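Local atomic coordinates of putative fimbrium tip subunit Fim1C (Bacteroides ovatus, PDB entry 4EPS), a protein that probably forms part of the tip of fimbriae, the filamentous cell-surface appendages that mediate adhesion and biofilm formation. Residues Y469-M480 with T494-R505; T18-E26 with E245-K253. All blocks are in the same frame, centred on the assembly; numbering follows the deposited sequence.

Interaction 1 (Y469-M480 with T494-R505). With SO4 (sulfate ion), chain G.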
loop_
_atom_site.group_PDB
_atom_site.type_symbol
_atom_site.label_atom_id
_atom_site.label_comp_id
_atom_site.label_asym_id
_atom_site.label_seq_id
_atom_site.Cartn_x
_atom_site.Cartn_y
_atom_site.Cartn_z
ATOM N N TYR A 469 -18.357 -31.827 2.481
ATOM C CA TYR A 469 -18.675 -30.705 3.358
ATOM C C TYR A 469 -20.138 -30.299 3.328
ATOM O O TYR A 469 -20.720 -30.171 2.251
ATOM C CB TYR A 469 -17.792 -29.484 2.970
ATOM C CG TYR A 469 -16.322 -29.759 3.190
ATOM C CD1 TYR A 469 -15.569 -30.442 2.235
ATOM C CD2 TYR A 469 -15.704 -29.432 4.400
ATOM C CE1 TYR A 469 -14.219 -30.756 2.461
ATOM C CE2 TYR A 469 -14.363 -29.743 4.635
ATOM C CZ TYR A 469 -13.626 -30.410 3.664
ATOM O OH TYR A 469 -12.299 -30.724 3.900
ATOM N N TRP A 470 -20.724 -30.067 4.505
ATOM C CA TRP A 470 -22.096 -29.563 4.566
ATOM C C TRP A 470 -22.218 -28.164 3.990
ATOM O O TRP A 470 -21.353 -27.332 4.251
ATOM C CB TRP A 470 -22.544 -29.403 6.034
ATOM C CG TRP A 470 -22.836 -30.668 6.770
ATOM C CD1 TRP A 470 -22.185 -31.128 7.876
ATOM C CD2 TRP A 470 -23.943 -31.559 6.547
ATOM N NE1 TRP A 470 -22.805 -32.255 8.359
ATOM C CE2 TRP A 470 -23.878 -32.559 7.552
ATOM C CE3 TRP A 470 -24.959 -31.637 5.571
ATOM C CZ2 TRP A 470 -24.798 -33.615 7.622
ATOM C CZ3 TRP A 470 -25.884 -32.682 5.647
ATOM C CH2 TRP A 470 -25.800 -33.655 6.663
ATOM N N SER A 471 -23.326 -27.876 3.302
ATOM C CA SER A 471 -23.641 -26.495 2.961
ATOM C C SER A 471 -24.975 -26.164 3.637
ATOM O O SER A 471 -25.666 -27.072 4.136
ATOM C CB SER A 471 -23.724 -26.269 1.452
ATOM O OG SER A 471 -24.989 -26.696 0.964
ATOM N N SER A 472 -25.346 -24.883 3.630
ATOM C CA SER A 472 -26.634 -24.449 4.168
ATOM C C SER A 472 -27.689 -24.400 3.039
ATOM O O SER A 472 -28.806 -23.927 3.267
ATOM C CB SER A 472 -26.502 -23.081 4.830
ATOM O OG SER A 472 -25.927 -22.152 3.919
ATOM N N THR A 473 -27.334 -24.889 1.824
ATOM C CA THR A 473 -28.230 -24.906 0.657
ATOM C C THR A 473 -29.055 -26.207 0.682
ATOM O O THR A 473 -28.495 -27.305 0.674
ATOM C CB THR A 473 -27.392 -24.741 -0.630
ATOM O OG1 THR A 473 -26.569 -23.568 -0.477
ATOM C CG2 THR A 473 -28.278 -24.619 -1.892
ATOM N N GLU A 474 -30.386 -26.072 0.713
ATOM C CA GLU A 474 -31.267 -27.221 0.827
ATOM C C GLU A 474 -31.589 -27.838 -0.531
ATOM O O GLU A 474 -31.813 -27.110 -1.507
ATOM C CB GLU A 474 -32.569 -26.792 1.532
ATOM C CG GLU A 474 -33.450 -27.968 1.927
ATOM C CD GLU A 474 -34.763 -27.574 2.568
ATOM O OE1 GLU A 474 -35.506 -26.779 1.946
ATOM O OE2 GLU A 474 -35.081 -28.113 3.656
ATOM N N ARG A 475 -31.624 -29.192 -0.586
ATOM C CA ARG A 475 -32.026 -29.917 -1.797
ATOM C C ARG A 475 -33.523 -30.203 -1.727
ATOM O O ARG A 475 -34.240 -29.930 -2.688
ATOM C CB ARG A 475 -31.221 -31.221 -1.993
ATOM C CG ARG A 475 -31.798 -32.202 -3.062
ATOM C CD ARG A 475 -31.939 -31.576 -4.454
ATOM N NE ARG A 475 -32.474 -32.540 -5.424
ATOM C CZ ARG A 475 -33.761 -32.767 -5.625
ATOM N NH1 ARG A 475 -34.677 -32.101 -4.930
ATOM N NH2 ARG A 475 -34.150 -33.687 -6.507
ATOM N N ASN A 476 -33.992 -30.787 -0.607
ATOM C CA ASN A 476 -35.413 -31.138 -0.389
ATOM C C ASN A 476 -35.615 -31.328 1.124
ATOM O O ASN A 476 -34.719 -30.971 1.906
ATOM C CB ASN A 476 -35.844 -32.397 -1.228
ATOM C CG ASN A 476 -35.108 -33.690 -0.952
ATOM O OD1 ASN A 476 -34.445 -33.861 0.074
ATOM N ND2 ASN A 476 -35.220 -34.654 -1.860
ATOM N N ASN A 477 -36.750 -31.895 1.540
ATOM C CA ASN A 477 -37.046 -32.075 2.972
ATOM C C ASN A 477 -36.047 -33.018 3.676
ATOM O O ASN A 477 -35.823 -32.875 4.873
ATOM C CB ASN A 477 -38.489 -32.588 3.149
ATOM C CG ASN A 477 -38.776 -33.923 2.498
ATOM O OD1 ASN A 477 -38.319 -34.221 1.397
ATOM N ND2 ASN A 477 -39.539 -34.762 3.173
ATOM N N LYS A 478 -35.405 -33.919 2.930
ATOM C CA LYS A 478 -34.486 -34.899 3.518
ATOM C C LYS A 478 -33.008 -34.592 3.328
ATOM O O LYS A 478 -32.187 -35.151 4.073
ATOM C CB LYS A 478 -34.738 -36.295 2.904
ATOM C CG LYS A 478 -36.171 -36.798 3.002
ATOM C CD LYS A 478 -36.379 -37.839 1.900
ATOM C CE LYS A 478 -37.772 -38.412 1.841
ATOM N NZ LYS A 478 -37.932 -39.337 0.682
ATOM N N ASN A 479 -32.646 -33.789 2.293
ATOM C CA ASN A 479 -31.251 -33.569 1.882
ATOM C C ASN A 479 -30.819 -32.131 1.784
ATOM O O ASN A 479 -31.593 -31.259 1.391
ATOM C CB ASN A 479 -31.033 -34.175 0.470
ATOM C CG ASN A 479 -30.976 -35.686 0.382
ATOM O OD1 ASN A 479 -31.576 -36.410 1.169
ATOM N ND2 ASN A 479 -30.305 -36.202 -0.630
HETATM N N MSE A 480 -29.526 -31.910 2.058
HETATM C CA MSE A 480 -28.815 -30.661 1.835
HETATM C C MSE A 480 -27.912 -30.859 0.626
HETATM O O MSE A 480 -27.601 -31.989 0.266
HETATM C CB MSE A 480 -27.914 -30.283 3.061
HETATM C CG MSE A 480 -28.652 -30.164 4.394
HETATM SE SE MSE A 480 -30.054 -28.847 4.319
HETATM C CE MSE A 480 -29.022 -27.250 4.219
ATOM N N THR A 494 -26.240 -33.222 -4.624
ATOM C CA THR A 494 -27.523 -33.206 -3.917
ATOM C C THR A 494 -27.740 -34.370 -2.929
ATOM O O THR A 494 -28.842 -34.486 -2.392
ATOM C CB THR A 494 -28.638 -33.188 -4.960
ATOM O OG1 THR A 494 -28.581 -34.396 -5.722
ATOM C CG2 THR A 494 -28.562 -31.968 -5.880
ATOM N N GLY A 495 -26.717 -35.189 -2.668
ATOM C CA GLY A 495 -26.882 -36.380 -1.823
ATOM C C GLY A 495 -26.703 -36.225 -0.318
ATOM O O GLY A 495 -26.540 -37.218 0.386
ATOM N N GLY A 496 -26.773 -35.002 0.188
ATOM C CA GLY A 496 -26.517 -34.734 1.601
ATOM C C GLY A 496 -27.673 -35.006 2.544
ATOM O O GLY A 496 -28.201 -34.066 3.133
ATOM N N VAL A 497 -28.032 -36.296 2.754
ATOM C CA VAL A 497 -29.120 -36.696 3.684
ATOM C C VAL A 497 -28.832 -36.013 5.019
ATOM O O VAL A 497 -27.728 -36.153 5.521
ATOM C CB VAL A 497 -29.241 -38.236 3.825
ATOM C CG1 VAL A 497 -30.419 -38.611 4.728
ATOM C CG2 VAL A 497 -29.368 -38.908 2.443
ATOM N N LYS A 498 -29.783 -35.214 5.527
ATOM C CA LYS A 498 -29.639 -34.347 6.710
ATOM C C LYS A 498 -29.168 -35.100 7.970
ATOM O O LYS A 498 -28.523 -34.497 8.828
ATOM C CB LYS A 498 -30.961 -33.632 6.986
ATOM C CG LYS A 498 -31.240 -32.513 5.982
ATOM C CD LYS A 498 -32.697 -32.042 6.028
ATOM C CE LYS A 498 -32.966 -31.032 4.942
ATOM N NZ LYS A 498 -34.246 -30.310 5.158
ATOM N N THR A 499 -29.465 -36.415 8.044
ATOM C CA THR A 499 -29.134 -37.319 9.154
ATOM C C THR A 499 -27.805 -38.063 8.904
ATOM O O THR A 499 -27.350 -38.803 9.780
ATOM C CB THR A 499 -30.293 -38.298 9.387
ATOM O OG1 THR A 499 -30.503 -39.011 8.168
ATOM C CG2 THR A 499 -31.564 -37.589 9.806
ATOM N N ASN A 500 -27.151 -37.830 7.742
ATOM C CA ASN A 500 -25.826 -38.397 7.492
ATOM C C ASN A 500 -24.775 -37.568 8.255
ATOM O O ASN A 500 -25.126 -36.573 8.872
ATOM C CB ASN A 500 -25.511 -38.455 5.995
ATOM C CG ASN A 500 -26.080 -39.667 5.312
ATOM O OD1 ASN A 500 -26.717 -40.503 5.930
ATOM N ND2 ASN A 500 -25.857 -39.784 4.033
ATOM N N THR A 501 -23.507 -37.982 8.222
ATOM C CA THR A 501 -22.416 -37.275 8.896
ATOM C C THR A 501 -21.452 -36.733 7.861
ATOM O O THR A 501 -20.860 -37.517 7.121
ATOM C CB THR A 501 -21.698 -38.216 9.894
ATOM O OG1 THR A 501 -22.627 -38.608 10.905
ATOM C CG2 THR A 501 -20.487 -37.551 10.559
ATOM N N TYR A 502 -21.296 -35.400 7.809
ATOM C CA TYR A 502 -20.337 -34.763 6.905
ATOM C C TYR A 502 -19.522 -33.715 7.694
ATOM O O TYR A 502 -19.730 -33.538 8.897
ATOM C CB TYR A 502 -21.012 -34.146 5.665
ATOM C CG TYR A 502 -21.862 -35.114 4.867
ATOM C CD1 TYR A 502 -21.279 -36.145 4.122
ATOM C CD2 TYR A 502 -23.247 -35.026 4.880
ATOM C CE1 TYR A 502 -22.064 -37.020 3.358
ATOM C CE2 TYR A 502 -24.042 -35.911 4.142
ATOM C CZ TYR A 502 -23.446 -36.919 3.406
ATOM O OH TYR A 502 -24.259 -37.785 2.704
ATOM N N THR A 503 -18.608 -33.027 7.009
ATOM C CA THR A 503 -17.687 -32.087 7.657
ATOM C C THR A 503 -18.212 -30.680 7.651
ATOM O O THR A 503 -18.702 -30.184 6.626
ATOM C CB THR A 503 -16.310 -32.145 6.969
ATOM O OG1 THR A 503 -15.848 -33.488 7.049
ATOM C CG2 THR A 503 -15.274 -31.232 7.638
ATOM N N TYR A 504 -18.048 -30.020 8.791
ATOM C CA TYR A 504 -18.356 -28.605 8.940
ATOM C C TYR A 504 -17.125 -27.717 8.828
ATOM O O TYR A 504 -16.102 -27.981 9.461
ATOM C CB TYR A 504 -18.946 -28.343 10.338
ATOM C CG TYR A 504 -20.392 -28.737 10.489
ATOM C CD1 TYR A 504 -21.411 -27.866 10.120
ATOM C CD2 TYR A 504 -20.748 -29.950 11.079
ATOM C CE1 TYR A 504 -22.750 -28.202 10.297
ATOM C CE2 TYR A 504 -22.085 -30.303 11.251
ATOM C CZ TYR A 504 -23.080 -29.417 10.875
ATOM O OH TYR A 504 -24.395 -29.738 11.043
ATOM N N ARG A 505 -17.273 -26.622 8.104
ATOM C CA ARG A 505 -16.397 -25.441 8.113
ATOM C C ARG A 505 -17.350 -24.251 8.195
ATOM O O ARG A 505 -18.378 -24.268 7.519
ATOM C CB ARG A 505 -15.498 -25.352 6.867
ATOM C CG ARG A 505 -14.294 -26.286 6.890
ATOM C CD ARG A 505 -13.160 -25.714 7.744
ATOM N NE ARG A 505 -12.068 -26.683 7.834
ATOM C CZ ARG A 505 -10.890 -26.442 8.391
ATOM N NH1 ARG A 505 -10.630 -25.250 8.927
ATOM N NH2 ARG A 505 -9.979 -27.398 8.461
HETATM S S SO4 G . -31.113 -34.741 -8.279
HETATM O O1 SO4 G . -30.305 -35.967 -8.299
HETATM O O2 SO4 G . -30.696 -33.876 -9.390
HETATM O O3 SO4 G . -32.530 -35.039 -8.370
HETATM O O4 SO4 G . -30.917 -34.026 -7.024
HETATM O O HOH W 1 -19.323 -26.894 6.108
#

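Interaction 2 (T18-E26 with E245-K253)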
loop_
_atom_site.group_PDB
_atom_site.type_symbol
_atom_site.label_atom_id
_atom_site.label_comp_id
_atom_site.label_asym_id
_atom_site.label_seq_id
_atom_site.Cartn_x
_atom_site.Cartn_y
_atom_site.Cartn_z
ATOM N N THR A 18 -30.021 23.656 30.267
ATOM C CA THR A 18 -28.777 23.515 29.505
ATOM C C THR A 18 -27.706 22.893 30.374
ATOM O O THR A 18 -27.471 23.365 31.480
ATOM C CB THR A 18 -28.284 24.888 28.976
ATOM O OG1 THR A 18 -29.332 25.494 28.243
ATOM C CG2 THR A 18 -27.064 24.758 28.056
ATOM N N ASP A 19 -27.036 21.879 29.859
ATOM C CA ASP A 19 -25.907 21.261 30.566
ATOM C C ASP A 19 -24.637 22.025 30.241
ATOM O O ASP A 19 -24.334 22.209 29.068
ATOM C CB ASP A 19 -25.761 19.792 30.149
ATOM C CG ASP A 19 -24.572 19.080 30.781
ATOM O OD1 ASP A 19 -23.986 19.629 31.744
ATOM O OD2 ASP A 19 -24.253 17.979 30.344
ATOM N N THR A 20 -23.876 22.440 31.257
ATOM C CA THR A 20 -22.614 23.158 31.027
ATOM C C THR A 20 -21.532 22.145 30.579
ATOM O O THR A 20 -20.496 22.556 30.079
ATOM C CB THR A 20 -22.183 23.959 32.260
ATOM O OG1 THR A 20 -21.954 23.064 33.337
ATOM C CG2 THR A 20 -23.202 25.033 32.670
ATOM N N GLY A 21 -21.792 20.853 30.793
ATOM C CA GLY A 21 -20.935 19.745 30.369
ATOM C C GLY A 21 -19.819 19.355 31.317
ATOM O O GLY A 21 -19.467 20.114 32.218
ATOM N N ILE A 22 -19.307 18.134 31.153
ATOM C CA ILE A 22 -18.156 17.610 31.899
ATOM C C ILE A 22 -16.938 17.950 31.053
ATOM O O ILE A 22 -16.821 17.462 29.918
ATOM C CB ILE A 22 -18.270 16.097 32.198
ATOM C CG1 ILE A 22 -19.601 15.762 32.905
ATOM C CG2 ILE A 22 -17.063 15.601 33.014
ATOM C CD1 ILE A 22 -19.895 14.297 33.105
ATOM N N ILE A 23 -16.038 18.774 31.591
ATOM C CA ILE A 23 -14.875 19.268 30.849
ATOM C C ILE A 23 -13.566 18.596 31.298
ATOM O O ILE A 23 -13.501 18.018 32.370
ATOM C CB ILE A 23 -14.787 20.824 30.937
ATOM C CG1 ILE A 23 -14.737 21.312 32.402
ATOM C CG2 ILE A 23 -15.976 21.459 30.168
ATOM C CD1 ILE A 23 -14.345 22.839 32.615
ATOM N N SER A 24 -12.539 18.641 30.446
ATOM C CA SER A 24 -11.257 18.005 30.731
ATOM C C SER A 24 -10.613 18.556 31.999
ATOM O O SER A 24 -10.621 19.765 32.211
ATOM C CB SER A 24 -10.300 18.173 29.554
ATOM O OG SER A 24 -9.222 17.267 29.724
ATOM N N ASN A 25 -10.084 17.650 32.850
ATOM C CA ASN A 25 -9.425 17.975 34.121
ATOM C C ASN A 25 -8.145 18.804 33.880
ATOM O O ASN A 25 -7.811 19.666 34.702
ATOM C CB ASN A 25 -9.108 16.694 34.897
ATOM C CG ASN A 25 -8.784 16.887 36.355
ATOM O OD1 ASN A 25 -7.917 17.673 36.739
ATOM N ND2 ASN A 25 -9.427 16.111 37.203
ATOM N N GLU A 26 -7.457 18.550 32.747
ATOM C CA GLU A 26 -6.242 19.239 32.303
ATOM C C GLU A 26 -6.590 20.461 31.462
ATOM O O GLU A 26 -6.910 21.513 32.008
ATOM C CB GLU A 26 -5.355 18.284 31.490
ATOM N N GLU A 245 -6.161 11.820 42.788
ATOM C CA GLU A 245 -5.890 13.253 42.507
ATOM C C GLU A 245 -6.442 13.727 41.163
ATOM O O GLU A 245 -6.249 14.893 40.808
ATOM C CB GLU A 245 -4.369 13.589 42.573
ATOM C CG GLU A 245 -3.621 12.934 43.733
ATOM C CD GLU A 245 -4.161 13.207 45.124
ATOM O OE1 GLU A 245 -5.001 14.121 45.267
ATOM O OE2 GLU A 245 -3.688 12.555 46.083
ATOM N N LYS A 246 -7.135 12.851 40.421
ATOM C CA LYS A 246 -7.611 13.248 39.096
ATOM C C LYS A 246 -9.139 13.316 39.034
ATOM O O LYS A 246 -9.687 13.548 37.955
ATOM C CB LYS A 246 -7.064 12.267 38.032
ATOM C CG LYS A 246 -5.535 12.191 38.026
ATOM C CD LYS A 246 -5.029 10.958 37.319
ATOM C CE LYS A 246 -3.616 10.612 37.739
ATOM N NZ LYS A 246 -3.167 9.353 37.090
HETATM N N MSE A 247 -9.818 13.109 40.176
HETATM C CA MSE A 247 -11.287 13.040 40.240
HETATM C C MSE A 247 -11.896 14.357 40.731
HETATM O O MSE A 247 -12.268 14.485 41.899
HETATM C CB MSE A 247 -11.714 11.855 41.120
HETATM C CG MSE A 247 -11.165 10.511 40.620
HETATM SE SE MSE A 247 -12.195 9.881 39.065
HETATM C CE MSE A 247 -11.068 10.530 37.597
ATOM N N LYS A 248 -11.961 15.346 39.834
ATOM C CA LYS A 248 -12.516 16.671 40.158
ATOM C C LYS A 248 -13.987 16.724 39.769
ATOM O O LYS A 248 -14.358 16.202 38.718
ATOM C CB LYS A 248 -11.750 17.780 39.420
ATOM C CG LYS A 248 -10.356 18.054 39.980
ATOM C CD LYS A 248 -9.799 19.345 39.394
ATOM C CE LYS A 248 -8.625 19.884 40.176
ATOM N NZ LYS A 248 -8.348 21.306 39.832
ATOM N N GLU A 249 -14.804 17.360 40.608
ATOM C CA GLU A 249 -16.239 17.520 40.363
ATOM C C GLU A 249 -16.493 18.217 39.027
ATOM O O GLU A 249 -15.881 19.252 38.739
ATOM C CB GLU A 249 -16.847 18.314 41.532
ATOM C CG GLU A 249 -18.315 18.634 41.406
ATOM C CD GLU A 249 -18.815 19.608 42.464
ATOM O OE1 GLU A 249 -18.155 19.742 43.518
ATOM O OE2 GLU A 249 -19.879 20.226 42.242
ATOM N N GLY A 250 -17.370 17.626 38.205
ATOM C CA GLY A 250 -17.715 18.181 36.906
ATOM C C GLY A 250 -16.614 18.111 35.873
ATOM O O GLY A 250 -16.664 18.813 34.857
ATOM N N LYS A 251 -15.611 17.259 36.114
ATOM C CA LYS A 251 -14.502 17.127 35.176
ATOM C C LYS A 251 -14.211 15.671 34.891
ATOM O O LYS A 251 -14.612 14.797 35.659
ATOM C CB LYS A 251 -13.228 17.831 35.725
ATOM C CG LYS A 251 -13.458 19.331 35.963
ATOM C CD LYS A 251 -12.162 20.086 36.075
ATOM C CE LYS A 251 -12.405 21.576 36.187
ATOM N NZ LYS A 251 -11.128 22.335 36.105
ATOM N N TYR A 252 -13.550 15.408 33.764
ATOM C CA TYR A 252 -13.181 14.044 33.414
ATOM C C TYR A 252 -11.667 13.889 33.262
ATOM O O TYR A 252 -10.949 14.836 32.912
ATOM C CB TYR A 252 -13.885 13.579 32.104
ATOM C CG TYR A 252 -13.364 14.198 30.825
ATOM C CD1 TYR A 252 -12.257 13.661 30.167
ATOM C CD2 TYR A 252 -14.029 15.263 30.226
ATOM C CE1 TYR A 252 -11.789 14.211 28.971
ATOM C CE2 TYR A 252 -13.597 15.793 29.008
ATOM C CZ TYR A 252 -12.468 15.274 28.393
ATOM O OH TYR A 252 -12.048 15.807 27.206
ATOM N N LYS A 253 -11.221 12.667 33.449
ATOM C CA LYS A 253 -9.842 12.270 33.229
ATOM C C LYS A 253 -9.892 11.171 32.180
ATOM O O LYS A 253 -10.553 10.148 32.409
ATOM C CB LYS A 253 -9.186 11.800 34.540
ATOM C CG LYS A 253 -7.843 11.058 34.359
ATOM C CD LYS A 253 -6.740 11.861 33.687
ATOM C CE LYS A 253 -5.595 10.935 33.334
ATOM N NZ LYS A 253 -4.544 11.609 32.519
HETATM O O HOH W 2 -11.764 14.737 36.804
#

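Interaction 1 (Y469-M480 with T494-R505)
Trp-470 and Tyr-502 meet at nearly a right angle in an edge-to-face aromatic pair, part of a cluster with Tyr-504 beside the antiparallel hairpin of strands 479-485 and 490-497. CD2 of Tyr-502 lies over one face of the indole, 3.4 Å from Trp-470 CH2, and Tyr-502 CB makes a CH-pi contact with the five-membered ring. On the opposite face the Tyr-504 ring, inclined at 41°, takes Trp-470 CD1 over its centre. At the indole rim, Trp-470 CZ2 comes within 3.2 Å of Asn-500 O, a buried carbonyl with no hydrogen-bond partner, while the indole NE1 donates to Gly-344 O. With an alanine here, a gap is likely to open between the two tyrosines, and Gly-344 O would probably lose its indole donor.

Lys-498 can be followed outward. Its CB and CG run along Lys-478 O, CD passes Asn-477 O, and Lys-498 CE sits 3.7 Å from SE of the selenomethionine Met-480. Extended beyond CG (chi2 165°), the chain brings Lys-498 NZ to Glu-474 OE2 at 2.8 Å, a salt bridge on the anti lone pair, to Asn-477 O from above its carbonyl plane, and more weakly to Asn-476 O. Glu-474 is itself held by the backbone nitrogens of Ile-354 and His-355.

On the hairpin, Gly-496 and Met-480 form an antiparallel hydrogen-bonded pair in which Met-480 N donates to Gly-496 O and the return bond is weak. Nearby, Arg-475 NE and Thr-494 OG1 both donate to O4 of a sulfate. Asn-479 ND2 reaches Thr-494 O at 2.9 Å, on a lone pair and almost straight at 177°.

Interaction 2 (T18-E26 with E245-K253)
Tyr-252 lays one face of its ring against the backbone of Ser-24, whose CA stands over the rim, 3.8 Å from the ring centroid in a CH-pi contact. Ile-22 O approaches the same ring at its edge. The ring gets there because Tyr-252 CG sits between the backbone N and the carbonyl carbon (chi1 73°), folding the phenol back over residues 23 and 24, with Tyr-252 CE2 3.4 Å from Ser-24 N. Phe-36 adds an edge-to-face ring to Tyr-252. Closer to the backbone, Ile-22 CG2, anti to its own backbone N, rests 3.9 Å from Tyr-252 CB and closer still to the carbonyl carbon of Lys-251.

Lys-251 projects from the other face of the strand pair, as does Ile-23. The CB and CG of Lys-251 run past Ile-23 O, and Lys-251 CD lies 4.0 Å from Asn-25 CA.

Asn-25 crosses Lys-248 at about a right angle: its amide lies across the aliphatic chain, with Asn-25 OD1 3.7 Å from Lys-248 CD and ND2 beside CG. Asn-25 ND2 donates to a water 2.7 Å away, and the same water accepts from Lys-248 N, tying the amide to the start of the type II turn of 248-251.

That turn, with Gly-250 at positive phi, delivers the chain into strand 251-256. Tyr-252 N donates to Ile-23 O, and Asn-25 N to Tyr-252 O at 2.9 Å, while Ile-23 N makes a weak bond to Gly-250 O. These alternating bonds are the signature of a parallel beta pair, here joining strand 23-24, in the predicted propeptide, to strand 251-256 of the fimbrillin-like region.

Interactions 1 and 2 do not touch: their centres lie 59 Å apart, their nearest atoms about 42 Å, on opposite sides of the chain's centre. Both segments of interaction 2 precede those of interaction 1 in the sequence. They also differ in reach, since 218 residues separate the segments of interaction 2 and only 13 those of interaction 1. The first is therefore a local arrangement around a hairpin, whereas the second brings a predicted propeptide strand beside a distant one. Of the two, interaction 1 holds the sulfate, which probably came from the crystallisation liquor and marks no established site. The second chain of the assembly touches neither contact.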